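Local coordinates for protein deferrochelatase (Vibrio cholerae, PDB 5DE0) that binds heme b and probably acts as a peroxidase of the dye-decolorizing (DyP) type, at residues T22-R27 / Q123-V128; V60-G65 / V96-H101; F179-P184 / R279-V284. All coordinates share one frame; numbering follows the deposited sequence.

Contact 1: T22-R27 / Q123-V128; sequences TLLKVR and QDIEIV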
loop_
_atom_site.group_PDB
_atom_site.type_symbol
_atom_site.label_atom_id
_atom_site.label_comp_id
_atom_site.label_asym_id
_atom_site.label_seq_id
_atom_site.Cartn_x
_atom_site.Cartn_y
_atom_site.Cartn_z
ATOM N N THR B 22 4.300 -11.421 -4.248
ATOM C CA THR B 22 4.506 -11.100 -5.653
ATOM C C THR B 22 4.423 -12.334 -6.549
ATOM O O THR B 22 5.136 -13.318 -6.342
ATOM C CB THR B 22 5.869 -10.414 -5.865
ATOM O OG1 THR B 22 5.925 -9.213 -5.085
ATOM C CG2 THR B 22 6.071 -10.062 -7.330
ATOM N N LEU B 23 3.537 -12.273 -7.537
ATOM C CA LEU B 23 3.439 -13.310 -8.556
ATOM C C LEU B 23 4.006 -12.776 -9.865
ATOM O O LEU B 23 3.591 -11.720 -10.340
ATOM C CB LEU B 23 1.987 -13.759 -8.744
ATOM C CG LEU B 23 1.251 -14.297 -7.513
ATOM C CD1 LEU B 23 -0.131 -14.808 -7.894
ATOM C CD2 LEU B 23 2.056 -15.390 -6.839
ATOM N N LEU B 24 4.958 -13.498 -10.450
ATOM C CA LEU B 24 5.581 -13.033 -11.685
ATOM C C LEU B 24 5.756 -14.152 -12.710
ATOM O O LEU B 24 5.755 -15.336 -12.371
ATOM C CB LEU B 24 6.934 -12.375 -11.383
ATOM C CG LEU B 24 8.036 -13.197 -10.706
ATOM C CD1 LEU B 24 8.969 -13.816 -11.735
ATOM C CD2 LEU B 24 8.819 -12.342 -9.719
ATOM N N LYS B 25 5.897 -13.755 -13.969
ATOM C CA LYS B 25 6.106 -14.691 -15.064
ATOM C C LYS B 25 7.480 -14.447 -15.676
ATOM O O LYS B 25 7.892 -13.300 -15.841
ATOM C CB LYS B 25 5.009 -14.536 -16.119
ATOM C CG LYS B 25 5.012 -15.600 -17.203
ATOM C CD LYS B 25 4.363 -16.890 -16.723
ATOM C CE LYS B 25 4.392 -17.954 -17.811
ATOM N NZ LYS B 25 3.816 -19.247 -17.351
ATOM N N VAL B 26 8.190 -15.523 -16.003
ATOM C CA VAL B 26 9.525 -15.405 -16.575
ATOM C C VAL B 26 9.469 -15.464 -18.099
ATOM O O VAL B 26 9.149 -16.502 -18.679
ATOM C CB VAL B 26 10.458 -16.507 -16.051
ATOM C CG1 VAL B 26 11.875 -16.284 -16.555
ATOM C CG2 VAL B 26 10.430 -16.539 -14.528
ATOM N N ARG B 27 9.783 -14.344 -18.742
ATOM C CA ARG B 27 9.648 -14.232 -20.191
ATOM C C ARG B 27 10.933 -14.566 -20.951
ATOM O O ARG B 27 10.893 -15.221 -21.993
ATOM C CB ARG B 27 9.175 -12.825 -20.566
ATOM C CG ARG B 27 7.726 -12.551 -20.208
ATOM C CD ARG B 27 6.824 -13.658 -20.741
ATOM N NE ARG B 27 5.425 -13.451 -20.382
ATOM C CZ ARG B 27 4.446 -14.307 -20.663
ATOM N NH1 ARG B 27 4.711 -15.435 -21.307
ATOM N NH2 ARG B 27 3.201 -14.033 -20.296
ATOM N N GLN B 123 13.410 -6.443 -17.314
ATOM C CA GLN B 123 12.952 -6.638 -18.687
ATOM C C GLN B 123 12.761 -8.114 -19.022
ATOM O O GLN B 123 12.193 -8.462 -20.059
ATOM C CB GLN B 123 13.941 -6.005 -19.669
ATOM C CG GLN B 123 14.107 -4.506 -19.498
ATOM C CD GLN B 123 12.818 -3.746 -19.739
ATOM O OE1 GLN B 123 12.240 -3.173 -18.816
ATOM N NE2 GLN B 123 12.357 -3.741 -20.986
ATOM N N ASP B 124 13.245 -8.978 -18.136
ATOM C CA ASP B 124 13.148 -10.420 -18.328
ATOM C C ASP B 124 11.886 -10.972 -17.677
ATOM O O ASP B 124 11.546 -12.142 -17.845
ATOM C CB ASP B 124 14.379 -11.122 -17.747
ATOM C CG ASP B 124 15.682 -10.479 -18.187
ATOM O OD1 ASP B 124 15.764 -10.021 -19.348
ATOM O OD2 ASP B 124 16.624 -10.429 -17.366
ATOM N N ILE B 125 11.189 -10.108 -16.944
ATOM C CA ILE B 125 10.110 -10.521 -16.055
ATOM C C ILE B 125 8.846 -9.691 -16.260
ATOM O O ILE B 125 8.918 -8.490 -16.522
ATOM C CB ILE B 125 10.561 -10.409 -14.575
ATOM C CG1 ILE B 125 11.605 -11.476 -14.260
ATOM C CG2 ILE B 125 9.392 -10.545 -13.617
ATOM C CD1 ILE B 125 11.102 -12.872 -14.476
ATOM N N GLU B 126 7.691 -10.339 -16.153
ATOM C CA GLU B 126 6.433 -9.617 -16.038
ATOM C C GLU B 126 5.750 -9.950 -14.717
ATOM O O GLU B 126 5.404 -11.103 -14.461
ATOM C CB GLU B 126 5.505 -9.940 -17.203
ATOM C CG GLU B 126 4.124 -9.317 -17.065
ATOM C CD GLU B 126 3.265 -9.526 -18.294
ATOM O OE1 GLU B 126 3.828 -9.811 -19.372
ATOM O OE2 GLU B 126 2.028 -9.416 -18.182
ATOM N N ILE B 127 5.561 -8.936 -13.880
ATOM C CA ILE B 127 4.895 -9.118 -12.596
ATOM C C ILE B 127 3.382 -9.199 -12.783
ATOM O O ILE B 127 2.727 -8.195 -13.058
ATOM C CB ILE B 127 5.236 -7.976 -11.618
ATOM C CG1 ILE B 127 6.750 -7.898 -11.396
ATOM C CG2 ILE B 127 4.501 -8.163 -10.297
ATOM C CD1 ILE B 127 7.173 -6.814 -10.427
ATOM N N VAL B 128 2.835 -10.402 -12.638
ATOM C CA VAL B 128 1.411 -10.638 -12.852
ATOM C C VAL B 128 0.569 -10.008 -11.747
ATOM O O VAL B 128 -0.506 -9.462 -12.003
ATOM C CB VAL B 128 1.104 -12.147 -12.930
ATOM C CG1 VAL B 128 -0.374 -12.382 -13.209
ATOM C CG2 VAL B 128 1.960 -12.803 -13.998
#

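Contact 2: V60-G65 / V96-H101; sequences VAFSKG and VDVLIH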
loop_
_atom_site.group_PDB
_atom_site.type_symbol
_atom_site.label_atom_id
_atom_site.label_comp_id
_atom_site.label_asym_id
_atom_site.label_seq_id
_atom_site.Cartn_x
_atom_site.Cartn_y
_atom_site.Cartn_z
ATOM N N VAL B 60 11.019 -18.000 -1.582
ATOM C CA VAL B 60 10.862 -18.059 -3.029
ATOM C C VAL B 60 10.309 -19.415 -3.451
ATOM O O VAL B 60 10.854 -20.458 -3.084
ATOM C CB VAL B 60 12.196 -17.804 -3.755
ATOM C CG1 VAL B 60 11.989 -17.827 -5.259
ATOM C CG2 VAL B 60 12.792 -16.474 -3.312
ATOM N N ALA B 61 9.231 -19.397 -4.229
ATOM C CA ALA B 61 8.567 -20.632 -4.636
ATOM C C ALA B 61 8.299 -20.662 -6.137
ATOM O O ALA B 61 8.128 -19.619 -6.772
ATOM C CB ALA B 61 7.274 -20.807 -3.866
ATOM N N PHE B 62 8.255 -21.866 -6.699
ATOM C CA PHE B 62 8.082 -22.030 -8.138
ATOM C C PHE B 62 6.870 -22.900 -8.459
ATOM O O PHE B 62 6.574 -23.850 -7.729
ATOM C CB PHE B 62 9.336 -22.645 -8.757
ATOM C CG PHE B 62 10.598 -21.901 -8.436
ATOM C CD1 PHE B 62 11.386 -22.276 -7.359
ATOM C CD2 PHE B 62 11.002 -20.825 -9.213
ATOM C CE1 PHE B 62 12.556 -21.588 -7.063
ATOM C CE2 PHE B 62 12.169 -20.136 -8.919
ATOM C CZ PHE B 62 12.943 -20.520 -7.845
ATOM N N SER B 63 6.180 -22.577 -9.551
ATOM C CA SER B 63 5.005 -23.335 -9.966
ATOM C C SER B 63 5.383 -24.647 -10.645
ATOM O O SER B 63 6.550 -24.882 -10.947
ATOM C CB SER B 63 4.137 -22.501 -10.904
ATOM O OG SER B 63 4.784 -22.278 -12.142
ATOM N N LYS B 64 4.385 -25.496 -10.877
ATOM C CA LYS B 64 4.582 -26.770 -11.553
ATOM C C LYS B 64 5.150 -26.572 -12.955
ATOM O O LYS B 64 6.081 -27.276 -13.365
ATOM C CB LYS B 64 3.261 -27.541 -11.621
ATOM C CG LYS B 64 3.279 -28.723 -12.583
ATOM C CD LYS B 64 4.222 -29.819 -12.112
ATOM C CE LYS B 64 4.122 -31.051 -13.002
ATOM N NZ LYS B 64 4.981 -32.158 -12.506
ATOM N N GLY B 65 4.586 -25.612 -13.683
ATOM C CA GLY B 65 5.006 -25.344 -15.045
ATOM C C GLY B 65 6.442 -24.868 -15.148
ATOM O O GLY B 65 7.170 -25.276 -16.055
ATOM N N VAL B 96 1.376 -18.185 -13.783
ATOM C CA VAL B 96 2.462 -17.619 -12.991
ATOM C C VAL B 96 3.575 -18.645 -12.780
ATOM O O VAL B 96 3.307 -19.831 -12.586
ATOM C CB VAL B 96 1.938 -17.107 -11.626
ATOM C CG1 VAL B 96 1.113 -18.182 -10.936
ATOM C CG2 VAL B 96 3.081 -16.637 -10.732
ATOM N N ASP B 97 4.824 -18.187 -12.835
ATOM C CA ASP B 97 5.975 -19.067 -12.669
ATOM C C ASP B 97 6.580 -19.009 -11.267
ATOM O O ASP B 97 7.034 -20.024 -10.739
ATOM C CB ASP B 97 7.063 -18.723 -13.690
ATOM C CG ASP B 97 6.629 -18.978 -15.120
ATOM O OD1 ASP B 97 5.781 -19.868 -15.336
ATOM O OD2 ASP B 97 7.142 -18.291 -16.029
ATOM N N VAL B 98 6.606 -17.818 -10.676
ATOM C CA VAL B 98 7.351 -17.600 -9.438
ATOM C C VAL B 98 6.560 -16.810 -8.397
ATOM O O VAL B 98 5.881 -15.836 -8.723
ATOM C CB VAL B 98 8.687 -16.858 -9.717
ATOM C CG1 VAL B 98 9.419 -16.535 -8.420
ATOM C CG2 VAL B 98 9.574 -17.678 -10.642
ATOM N N LEU B 99 6.655 -17.244 -7.145
ATOM C CA LEU B 99 6.114 -16.493 -6.021
ATOM C C LEU B 99 7.244 -15.956 -5.142
ATOM O O LEU B 99 8.153 -16.696 -4.762
ATOM C CB LEU B 99 5.168 -17.368 -5.189
ATOM C CG LEU B 99 4.800 -16.870 -3.786
ATOM C CD1 LEU B 99 4.077 -15.531 -3.839
ATOM C CD2 LEU B 99 3.957 -17.906 -3.049
ATOM N N ILE B 100 7.186 -14.664 -4.836
ATOM C CA ILE B 100 8.101 -14.058 -3.878
ATOM C C ILE B 100 7.321 -13.594 -2.655
ATOM O O ILE B 100 6.525 -12.659 -2.740
ATOM C CB ILE B 100 8.861 -12.862 -4.485
ATOM C CG1 ILE B 100 9.687 -13.306 -5.694
ATOM C CG2 ILE B 100 9.757 -12.210 -3.439
ATOM C CD1 ILE B 100 10.473 -12.188 -6.344
ATOM N N HIS B 101 7.546 -14.252 -1.522
ATOM C CA HIS B 101 6.815 -13.938 -0.296
ATOM C C HIS B 101 7.738 -13.387 0.790
ATOM O O HIS B 101 8.689 -14.051 1.207
ATOM C CB HIS B 101 6.082 -15.184 0.214
ATOM C CG HIS B 101 5.498 -15.027 1.583
ATOM N ND1 HIS B 101 5.508 -16.043 2.515
ATOM C CD2 HIS B 101 4.881 -13.979 2.177
ATOM C CE1 HIS B 101 4.929 -15.624 3.626
ATOM N NE2 HIS B 101 4.538 -14.375 3.446
#

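Contact 3: F179-P184 / R279-V284; sequences FVHNLP and RFTKAV. With HEM (protoporphyrin IX containing Fe), chain F.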
loop_
_atom_site.group_PDB
_atom_site.type_symbol
_atom_site.label_atom_id
_atom_site.label_comp_id
_atom_site.label_asym_id
_atom_site.label_seq_id
_atom_site.Cartn_x
_atom_site.Cartn_y
_atom_site.Cartn_z
ATOM N N PHE B 179 -8.285 -12.420 -2.720
ATOM C CA PHE B 179 -9.726 -12.245 -2.619
ATOM C C PHE B 179 -10.133 -10.776 -2.630
ATOM O O PHE B 179 -9.471 -9.931 -2.024
ATOM C CB PHE B 179 -10.254 -12.924 -1.355
ATOM C CG PHE B 179 -10.412 -14.407 -1.492
ATOM C CD1 PHE B 179 -9.382 -15.262 -1.145
ATOM C CD2 PHE B 179 -11.592 -14.945 -1.977
ATOM C CE1 PHE B 179 -9.528 -16.626 -1.276
ATOM C CE2 PHE B 179 -11.744 -16.308 -2.110
ATOM C CZ PHE B 179 -10.712 -17.150 -1.760
ATOM N N VAL B 180 -11.221 -10.482 -3.333
ATOM C CA VAL B 180 -11.792 -9.142 -3.346
ATOM C C VAL B 180 -13.123 -9.156 -2.603
ATOM O O VAL B 180 -14.024 -9.926 -2.941
ATOM C CB VAL B 180 -12.000 -8.622 -4.778
ATOM C CG1 VAL B 180 -12.561 -7.207 -4.754
ATOM C CG2 VAL B 180 -10.694 -8.668 -5.553
ATOM N N HIS B 181 -13.240 -8.305 -1.588
ATOM C CA HIS B 181 -14.397 -8.320 -0.700
ATOM C C HIS B 181 -15.530 -7.406 -1.163
ATOM O O HIS B 181 -15.297 -6.352 -1.750
ATOM C CB HIS B 181 -13.978 -7.927 0.719
ATOM C CG HIS B 181 -13.191 -8.981 1.432
ATOM N ND1 HIS B 181 -12.835 -10.172 0.839
ATOM C CD2 HIS B 181 -12.695 -9.024 2.692
ATOM C CE1 HIS B 181 -12.152 -10.904 1.701
ATOM N NE2 HIS B 181 -12.052 -10.230 2.833
ATOM N N ASN B 182 -16.758 -7.834 -0.889
ATOM C CA ASN B 182 -17.935 -6.994 -1.063
ATOM C C ASN B 182 -18.425 -6.551 0.311
ATOM O O ASN B 182 -19.365 -7.126 0.860
ATOM C CB ASN B 182 -19.038 -7.742 -1.817
ATOM C CG ASN B 182 -20.185 -6.837 -2.243
ATOM O OD1 ASN B 182 -20.389 -5.759 -1.681
ATOM N ND2 ASN B 182 -20.943 -7.278 -3.240
ATOM N N LEU B 183 -17.777 -5.533 0.863
ATOM C CA LEU B 183 -18.075 -5.070 2.217
ATOM C C LEU B 183 -19.510 -4.559 2.440
ATOM O O LEU B 183 -20.092 -4.843 3.487
ATOM C CB LEU B 183 -17.076 -3.983 2.624
ATOM C CG LEU B 183 -15.630 -4.451 2.792
ATOM C CD1 LEU B 183 -14.767 -3.339 3.359
ATOM C CD2 LEU B 183 -15.563 -5.686 3.676
ATOM N N PRO B 184 -20.085 -3.801 1.479
ATOM C CA PRO B 184 -21.471 -3.369 1.715
ATOM C C PRO B 184 -22.462 -4.527 1.851
ATOM O O PRO B 184 -23.324 -4.489 2.728
ATOM C CB PRO B 184 -21.791 -2.532 0.473
ATOM C CG PRO B 184 -20.470 -2.020 0.024
ATOM C CD PRO B 184 -19.506 -3.133 0.296
ATOM N N ARG B 279 -20.017 -15.804 -0.626
ATOM C CA ARG B 279 -21.116 -14.941 -1.045
ATOM C C ARG B 279 -20.696 -13.480 -0.988
ATOM O O ARG B 279 -21.308 -12.620 -1.621
ATOM C CB ARG B 279 -22.347 -15.160 -0.162
ATOM C CG ARG B 279 -23.053 -16.483 -0.374
ATOM C CD ARG B 279 -24.065 -16.722 0.732
ATOM N NE ARG B 279 -24.977 -15.593 0.893
ATOM C CZ ARG B 279 -25.731 -15.388 1.968
ATOM N NH1 ARG B 279 -25.679 -16.232 2.990
ATOM N NH2 ARG B 279 -26.532 -14.333 2.026
ATOM N N PHE B 280 -19.642 -13.209 -0.226
ATOM C CA PHE B 280 -19.241 -11.839 0.063
ATOM C C PHE B 280 -17.794 -11.559 -0.334
ATOM O O PHE B 280 -17.267 -10.480 -0.068
ATOM C CB PHE B 280 -19.448 -11.540 1.548
ATOM C CG PHE B 280 -20.820 -11.889 2.047
ATOM C CD1 PHE B 280 -21.867 -10.994 1.917
ATOM C CD2 PHE B 280 -21.063 -13.117 2.640
ATOM C CE1 PHE B 280 -23.130 -11.312 2.373
ATOM C CE2 PHE B 280 -22.327 -13.442 3.101
ATOM C CZ PHE B 280 -23.362 -12.538 2.966
ATOM N N THR B 281 -17.155 -12.537 -0.968
ATOM C CA THR B 281 -15.802 -12.356 -1.476
ATOM C C THR B 281 -15.566 -13.251 -2.686
ATOM O O THR B 281 -16.219 -14.283 -2.843
ATOM C CB THR B 281 -14.735 -12.651 -0.399
ATOM O OG1 THR B 281 -13.436 -12.311 -0.899
ATOM C CG2 THR B 281 -14.757 -14.119 -0.001
ATOM N N LYS B 282 -14.642 -12.841 -3.548
ATOM C CA LYS B 282 -14.338 -13.588 -4.763
ATOM C C LYS B 282 -12.833 -13.664 -5.006
ATOM O O LYS B 282 -12.124 -12.666 -4.876
ATOM C CB LYS B 282 -15.027 -12.951 -5.974
ATOM C CG LYS B 282 -16.547 -12.947 -5.904
ATOM C CD LYS B 282 -17.154 -12.258 -7.113
ATOM C CE LYS B 282 -18.672 -12.294 -7.063
ATOM N NZ LYS B 282 -19.280 -11.625 -8.246
ATOM N N ALA B 283 -12.354 -14.852 -5.362
ATOM C CA ALA B 283 -10.949 -15.031 -5.706
ATOM C C ALA B 283 -10.674 -14.468 -7.094
ATOM O O ALA B 283 -11.422 -14.728 -8.034
ATOM C CB ALA B 283 -10.566 -16.503 -5.637
ATOM N N VAL B 284 -9.601 -13.692 -7.219
ATOM C CA VAL B 284 -9.243 -13.087 -8.497
ATOM C C VAL B 284 -7.958 -13.709 -9.042
ATOM O O VAL B 284 -7.656 -13.606 -10.231
ATOM C CB VAL B 284 -9.082 -11.553 -8.369
ATOM C CG1 VAL B 284 -7.758 -11.201 -7.708
ATOM C CG2 VAL B 284 -9.197 -10.884 -9.732
HETATM C CHA HEM F . -10.172 -20.289 9.567
HETATM C CHB HEM F . -8.443 -22.221 5.468
HETATM C CHC HEM F . -10.108 -18.422 2.926
HETATM C CHD HEM F . -11.034 -16.141 7.104
HETATM C C1A HEM F . -9.561 -21.147 8.680
HETATM C C2A HEM F . -8.942 -22.417 9.004
HETATM C C3A HEM F . -8.463 -22.946 7.873
HETATM C C4A HEM F . -8.764 -22.033 6.792
HETATM C CMA HEM F . -7.720 -24.292 7.724
HETATM C CAA HEM F . -8.857 -23.041 10.414
HETATM C CBA HEM F . -9.901 -24.151 10.522
HETATM C CGA HEM F . -9.957 -24.669 11.933
HETATM O O1A HEM F . -10.589 -24.000 12.790
HETATM O O2A HEM F . -9.374 -25.751 12.193
HETATM C C1B HEM F . -8.817 -21.407 4.423
HETATM C C2B HEM F . -8.716 -21.744 3.021
HETATM C C3B HEM F . -9.163 -20.711 2.307
HETATM C C4B HEM F . -9.581 -19.664 3.233
HETATM C CMB HEM F . -8.169 -23.067 2.440
HETATM C CAB HEM F . -9.201 -20.714 0.762
HETATM C CBB HEM F . -9.599 -19.659 0.056
HETATM C C1C HEM F . -10.476 -17.449 3.832
HETATM C C2C HEM F . -10.948 -16.112 3.519
HETATM C C3C HEM F . -11.201 -15.484 4.684
HETATM C C4C HEM F . -10.903 -16.409 5.759
HETATM C CMC HEM F . -11.101 -15.565 2.080
HETATM C CAC HEM F . -11.725 -14.052 4.961
HETATM C CBC HEM F . -12.131 -13.192 4.022
HETATM C C1D HEM F . -11.011 -17.057 8.136
HETATM C C2D HEM F . -11.546 -16.836 9.460
HETATM C C3D HEM F . -11.274 -18.132 10.233
HETATM C C4D HEM F . -10.604 -19.007 9.296
HETATM C CMD HEM F . -12.243 -15.565 9.992
HETATM C CAD HEM F . -11.648 -18.436 11.698
HETATM C CBD HEM F . -10.548 -17.965 12.642
HETATM C CGD HEM F . -9.288 -18.752 12.396
HETATM O O1D HEM F . -8.390 -18.239 11.679
HETATM O O2D HEM F . -9.174 -19.892 12.918
HETATM N NA HEM F . -9.434 -20.946 7.320
HETATM N NB HEM F . -9.350 -20.133 4.516
HETATM N NC HEM F . -10.465 -17.593 5.207
HETATM N ND HEM F . -10.470 -18.338 8.083
HETATM FE FE HEM F . -10.016 -19.273 6.288
#

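Contact 1: T22-R27 / Q123-V128
Ile125 reaches across to both Leu24 and Val26 and makes the tightest apolar part of this antiparallel strand pair. With CG1 beside its own backbone N (chi1 -70°) and a second bend at chi2, its CD1 is laid over the neighbouring strand, 3.6 Å from Leu24 CD1 and 3.7 Å from Val26 CG2. The same methyl lies against the Lys25 carbonyl, while Ile125 CG2 rests on CB and CD1 of Leu24. Further along this face the branches of Thr22 and Ile127 meet more loosely, CG2 to CG2 at 3.9 Å. Val33 of helix 30-38 covers Val26 and Ile125, and Ile127 packs on Ser242 of the second subunit.

Between the non-hydrogen-bonded pairs Leu24-Ile127 and Val26-Ile125, Lys25 and Glu126 form a hydrogen-bonded pair: Lys25 N gives a nearly straight bond of 2.7 Å to Glu126 O, and Glu126 N returns one of 3.0 Å to Lys25 O. Arg27 N to Asp124 O, also 3.0 Å, extends the pairing, whereas at the other end Val128 N makes only a weak, bent bond to Leu23 O.

The face of Lys25 and Glu126 is looser and more open to solvent. Here Arg27 and Glu126 run side by side in the same direction, their flat ends turned 51° apart; Arg27 NE stays 4.1 Å from Glu126 OE1, beyond a salt bridge. Lys25 CG lies over the centre of the guanidinium, but the chain then leads away, and its NZ forms salt bridges with Asp95 and Asp97. The strands are therefore joined chiefly by backbone bonds and aliphatic packing, while the charges on the outer face probably add a diffuse attraction, with the firm ionic links directed elsewhere.

Contact 2: V60-G65 / V96-H101
Phe62 and Val98 stand side by side on one face of the sheet, pointing the same way, and Val98 CG2 approaches the ring obliquely, 3.7 Å from Phe62 CD2. The other branch of Val98, CG1, is turned toward Val60, where CG1 meets CG1 at a looser 4.3 Å. Leu34 and Leu37 of helix 30-38 pack against Phe62, and Phe70 meets its ring edge-to-face. On the other face Ala61 and Leu99 sit opposite each other, CB to CB at 4.2 Å, joined by a reciprocal pair of backbone hydrogen bonds.

Ser63 is oriented toward the opposing chain. Its OG, held between backbone N and carbonyl carbon (chi1 68°), donates to a lone pair of Val96 O in the carbonyl plane at 2.9 Å. Ser63 N binds Asp97 O, also at 2.9 Å, from above that carbonyl's plane. Two successive carbonyls are thus held by one residue beside the classic beta bulge at Asp97 and Val98, which both face Leu24. As the N-cap of helix 64-67, Ser63 also bonds weakly through OG to Phe66 N. One buried hydroxyl therefore joins the chain just before the bulge to the first turn of the helix, firmly on the Val96 side and weakly on the helix side.

Contact 3: F179-P184 / R279-V284
Phe179 lies between Ala283 and the heme: CB of Ala283 covers one face of its ring, a CH-pi contact 4.1 Å from the centroid, and the heme methyl CMC covers the opposite face. Both groups are offset toward the rim. At the far end of the ring, Phe179 CZ comes within 3.3 Å of the vinyl carbon CBB of the heme.

His181, on the same face of the sheet, runs alongside Thr281. Thr281 OG1 sits at the edge of the imidazole, near its plane, in a hydrogen bond of 2.8 Å to ND1. This hydroxyl is placed there by its position anti to the backbone N of Thr281 (chi1 -173°), and it also lies within weak bonding distance of Val180 O. On the far side of the ring His181 NE2 is bonded to Asp141, so both ring nitrogens have partners and the rotation of the imidazole is fixed; NE2 also approaches the heme vinyl carbon CBC at 3.2 Å.

The backbones themselves pair through Val180 and Lys282, and Asn182 N binds Phe280 O at 2.8 Å just before helix 183-188, which Asn182 caps. Lys282, on the other face, forms a salt bridge with Glu88. Such an antiparallel edge, with aromatic and histidine side chains lining the cofactor, belongs to the heme pocket of the C-terminal ferredoxin-like domain of DyP-type peroxidases.

Overall arrangement
Contacts 1 and 2 belong to one four-stranded antiparallel sheet, in which strands 18-26 and 98-104 are neighbours, so the two contacts touch: Thr22 O probably accepts a hydrogen bond from Ile100 N. Each of the three contacts joins an edge strand of its sheet, as counted within the chain, yet contact 2 is buried throughout and adds apolar packing and a serine hydroxyl to its backbone bonds. Contact 1 is partly exposed and carries charges on one face. Contact 3, about 24 to 26 Å away between centres, lies in the C-terminal sheet of the same strand order, 2-3-1-4; it is partly buried, its Phe179 and His181 face against the heme and Lys282 on the exposed side.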